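Local coordinates for YceI-like domain protein (Burkholderia cenocepacia BC7, PDB 5IXH), which is a lipocalin-like beta-barrel protein that holds an octaprenyl diphosphate along its interior and probably captures antibiotics outside the bacterial cell, at residues A[70-73]-A[74-78]. Sequence-based numbering, arbitrary orientation.
Sequences WFDA and KTYPQ. With OTP ((2E,6E,10E,14E,18E,22E,26E)-3,7,11,15,19,23,27,31-octamethyldotriaconta-2,6,10,14,18,22,26,30-octaenyl trihydrogen diphosphate), chain C.
The carbonyl oxygen of Asp72 is gripped by two backbone N-H groups from the turn that follows it. Tyr76 N makes the stronger bond, 2.9 Å to Asp72 O; Thr75 N adds a weak, bent one, 3.0 Å to the same Asp72 O. These i to i+4 and i to i+3 bonds close a single turn over residues 72-76, in which Ala73 to Thr75 have helix-like backbone angles although no regular helix forms. The Asp72 side chain reinforces it: with CG anti to the backbone N (chi1 -165°), the carboxylate swings over the turn, and Thr75 OG1 donates to Asp72 OD1 at 2.8 Å, approaching from above the carboxylate plane, 41° out of it. The methyl CG2 of Thr75 rests over one face of the Tyr76 ring, near its rim. Pro77, lacking an N-H, ends this bonding pattern; its CA makes a C-H...O contact of 3.2 Å with Ala73 O instead. A water links the two ends of the turn, donating to both Phe71 O (2.7 Å) and Tyr76 O (2.8 Å). Before the turn, the chain reaches the lipid: Phe71 CE1 comes within 3.7 Å of OTP C29 at the ring edge, while Trp70 CZ3 lies 3.9 Å from OTP C30. Phe71 also meets Phe54 edge-to-face, and the ring of Trp70 meets that of Trp142 with the planes at about 55°. The loop lies between helix 59-66 and strand 78-90, with aromatic groups on the isoprenoid and a polar turn beyond them; the nearest contacts of Trp70 and Phe71 with the ligand are carbon to carbon, consistent with a pocket that holds the prenyl chain by hydrophobic packing.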
loop_
_atom_site.group_PDB
_atom_site.type_symbol
_atom_site.label_atom_id
_atom_site.label_comp_id
_atom_site.label_asym_id
_atom_site.label_seq_id
_atom_site.Cartn_x
_atom_site.Cartn_y
_atom_site.Cartn_z
ATOM N N TRP A 70 -12.170 -1.320 -11.957
ATOM C CA TRP A 70 -10.950 -1.528 -11.171
ATOM C C TRP A 70 -10.783 -0.376 -10.196
ATOM O O TRP A 70 -11.587 -0.268 -9.276
ATOM C CB TRP A 70 -9.744 -1.772 -12.088
ATOM C CG TRP A 70 -9.741 -3.184 -12.591
ATOM C CD1 TRP A 70 -10.197 -3.640 -13.805
ATOM C CD2 TRP A 70 -9.282 -4.342 -11.882
ATOM N NE1 TRP A 70 -10.042 -5.002 -13.880
ATOM C CE2 TRP A 70 -9.480 -5.456 -12.719
ATOM C CE3 TRP A 70 -8.715 -4.542 -10.621
ATOM C CZ2 TRP A 70 -9.132 -6.747 -12.332
ATOM C CZ3 TRP A 70 -8.376 -5.815 -10.248
ATOM C CH2 TRP A 70 -8.579 -6.903 -11.097
ATOM N N PHE A 71 -9.801 0.506 -10.353
ATOM C CA PHE A 71 -9.649 1.565 -9.356
ATOM C C PHE A 71 -10.686 2.677 -9.462
ATOM O O PHE A 71 -10.917 3.398 -8.503
ATOM C CB PHE A 71 -8.276 2.236 -9.451
ATOM C CG PHE A 71 -7.109 1.352 -9.075
ATOM C CD1 PHE A 71 -7.257 0.220 -8.309
ATOM C CD2 PHE A 71 -5.856 1.646 -9.571
ATOM C CE1 PHE A 71 -6.158 -0.564 -8.003
ATOM C CE2 PHE A 71 -4.761 0.875 -9.259
ATOM C CZ PHE A 71 -4.918 -0.229 -8.493
ATOM N N ASP A 72 -11.259 2.871 -10.641
ATOM C CA ASP A 72 -12.104 4.048 -10.900
ATOM C C ASP A 72 -11.355 5.324 -10.487
ATOM O O ASP A 72 -11.840 6.136 -9.678
ATOM C CB ASP A 72 -13.441 3.922 -10.184
ATOM C CG ASP A 72 -14.493 4.905 -10.691
ATOM O OD1 ASP A 72 -14.227 5.718 -11.600
ATOM O OD2 ASP A 72 -15.611 4.853 -10.154
ATOM N N ALA A 73 -10.177 5.485 -11.065
ATOM C CA ALA A 73 -9.265 6.543 -10.667
ATOM C C ALA A 73 -9.821 7.956 -10.885
ATOM O O ALA A 73 -9.458 8.868 -10.158
ATOM C CB ALA A 73 -7.950 6.396 -11.415
ATOM N N LYS A 74 -10.681 8.166 -11.868
ATOM C CA LYS A 74 -11.255 9.496 -12.057
ATOM C C LYS A 74 -12.191 9.872 -10.899
ATOM O O LYS A 74 -12.300 11.038 -10.553
ATOM C CB LYS A 74 -11.984 9.601 -13.397
ATOM C CG LYS A 74 -11.052 9.514 -14.600
ATOM C CD LYS A 74 -11.826 9.593 -15.913
ATOM C CE LYS A 74 -10.893 9.565 -17.118
ATOM N NZ LYS A 74 -9.946 10.714 -17.122
ATOM N N THR A 75 -12.901 8.897 -10.357
ATOM C CA THR A 75 -13.857 9.129 -9.257
ATOM C C THR A 75 -13.146 9.171 -7.910
ATOM O O THR A 75 -13.495 9.981 -7.046
ATOM C CB THR A 75 -14.905 8.029 -9.253
ATOM O OG1 THR A 75 -15.545 8.002 -10.535
ATOM C CG2 THR A 75 -15.938 8.263 -8.191
ATOM N N TYR A 76 -12.157 8.296 -7.757
ATOM C CA TYR A 76 -11.403 8.135 -6.526
ATOM C C TYR A 76 -9.915 8.253 -6.843
ATOM O O TYR A 76 -9.206 7.245 -7.006
ATOM C CB TYR A 76 -11.697 6.776 -5.915
ATOM C CG TYR A 76 -13.141 6.583 -5.530
ATOM C CD1 TYR A 76 -13.670 7.216 -4.407
ATOM C CD2 TYR A 76 -13.992 5.789 -6.281
ATOM C CE1 TYR A 76 -14.954 7.057 -4.023
ATOM C CE2 TYR A 76 -15.330 5.614 -5.868
ATOM C CZ TYR A 76 -15.788 6.272 -4.746
ATOM O OH TYR A 76 -17.107 6.122 -4.342
ATOM N N PRO A 77 -9.389 9.478 -6.951
ATOM C CA PRO A 77 -8.007 9.599 -7.422
ATOM C C PRO A 77 -6.943 9.160 -6.422
ATOM O O PRO A 77 -5.800 8.958 -6.839
ATOM C CB PRO A 77 -7.854 11.083 -7.750
ATOM C CG PRO A 77 -8.971 11.756 -7.010
ATOM C CD PRO A 77 -10.085 10.771 -6.897
ATOM N N GLN A 78 -7.281 9.082 -5.154
ATOM C CA GLN A 78 -6.298 8.709 -4.151
ATOM C C GLN A 78 -6.734 7.510 -3.356
ATOM O O GLN A 78 -7.929 7.200 -3.247
ATOM C CB GLN A 78 -6.000 9.894 -3.208
ATOM C CG GLN A 78 -5.395 11.107 -3.879
ATOM C CD GLN A 78 -5.157 12.251 -2.925
ATOM O OE1 GLN A 78 -5.815 12.370 -1.908
ATOM N NE2 GLN A 78 -4.140 13.041 -3.203
HETATM O O7 OTP C . -4.618 -14.225 -19.629
HETATM P P2 OTP C . -5.519 -13.397 -18.735
HETATM O O5 OTP C . -6.832 -13.134 -19.438
HETATM O O6 OTP C . -5.777 -14.137 -17.440
HETATM O O4 OTP C . -4.816 -12.014 -18.404
HETATM P P1 OTP C . -5.550 -10.758 -17.764
HETATM O O2 OTP C . -6.219 -9.946 -18.851
HETATM O O3 OTP C . -6.584 -11.215 -16.757
HETATM O O1 OTP C . -4.442 -9.870 -17.054
HETATM C C40 OTP C . -4.547 -9.479 -15.695
HETATM C C39 OTP C . -3.489 -8.388 -15.561
HETATM C C37 OTP C . -3.189 -7.752 -14.391
HETATM C C38 OTP C . -2.096 -6.687 -14.485
HETATM C C36 OTP C . -3.888 -8.043 -13.043
HETATM C C35 OTP C . -4.302 -6.700 -12.409
HETATM C C34 OTP C . -4.298 -6.759 -10.870
HETATM C C32 OTP C . -4.271 -5.583 -10.157
HETATM C C33 OTP C . -4.240 -4.224 -10.868
HETATM C C31 OTP C . -4.272 -5.620 -8.618
HETATM C C30 OTP C . -5.355 -4.660 -8.081
HETATM C C29 OTP C . -4.637 -3.777 -7.055
HETATM C C27 OTP C . -5.080 -3.634 -5.764
HETATM C C28 OTP C . -6.331 -4.305 -5.192
HETATM C C26 OTP C . -4.227 -2.737 -4.865
HETATM C C25 OTP C . -5.098 -1.793 -4.027
HETATM C C24 OTP C . -3.989 -1.084 -3.239
HETATM C C22 OTP C . -3.789 0.267 -3.317
HETATM C C23 OTP C . -4.661 1.203 -4.159
HETATM C C21 OTP C . -2.637 0.829 -2.487
HETATM C C20 OTP C . -3.280 1.320 -1.189
HETATM C C19 OTP C . -2.144 1.375 -0.162
HETATM C C17 OTP C . -1.942 2.484 0.632
HETATM C C18 OTP C . -2.860 3.703 0.516
HETATM C C16 OTP C . -0.808 2.535 1.671
HETATM C C15 OTP C . 0.130 1.317 1.590
HETATM C C14 OTP C . 0.966 1.284 2.880
HETATM C C12 OTP C . 0.455 0.714 4.025
HETATM C C13 OTP C . -0.933 0.066 4.090
HETATM C C11 OTP C . 1.286 0.683 5.317
HETATM C C10 OTP C . 2.314 1.819 5.377
HETATM C C9 OTP C . 2.797 1.815 6.835
HETATM C C7 OTP C . 3.527 2.855 7.351
HETATM C C8 OTP C . 3.892 4.064 6.489
HETATM C C6 OTP C . 3.954 2.758 8.829
HETATM C C5 OTP C . 5.422 3.159 8.993
HETATM C C4 OTP C . 5.868 2.491 10.307
HETATM C C2 OTP C . 6.084 3.160 11.490
HETATM C C3 OTP C . 6.523 2.326 12.693
HETATM C C1 OTP C . 5.910 4.673 11.648
HETATM O O HOH W 1 -9.153 4.491 -6.758
#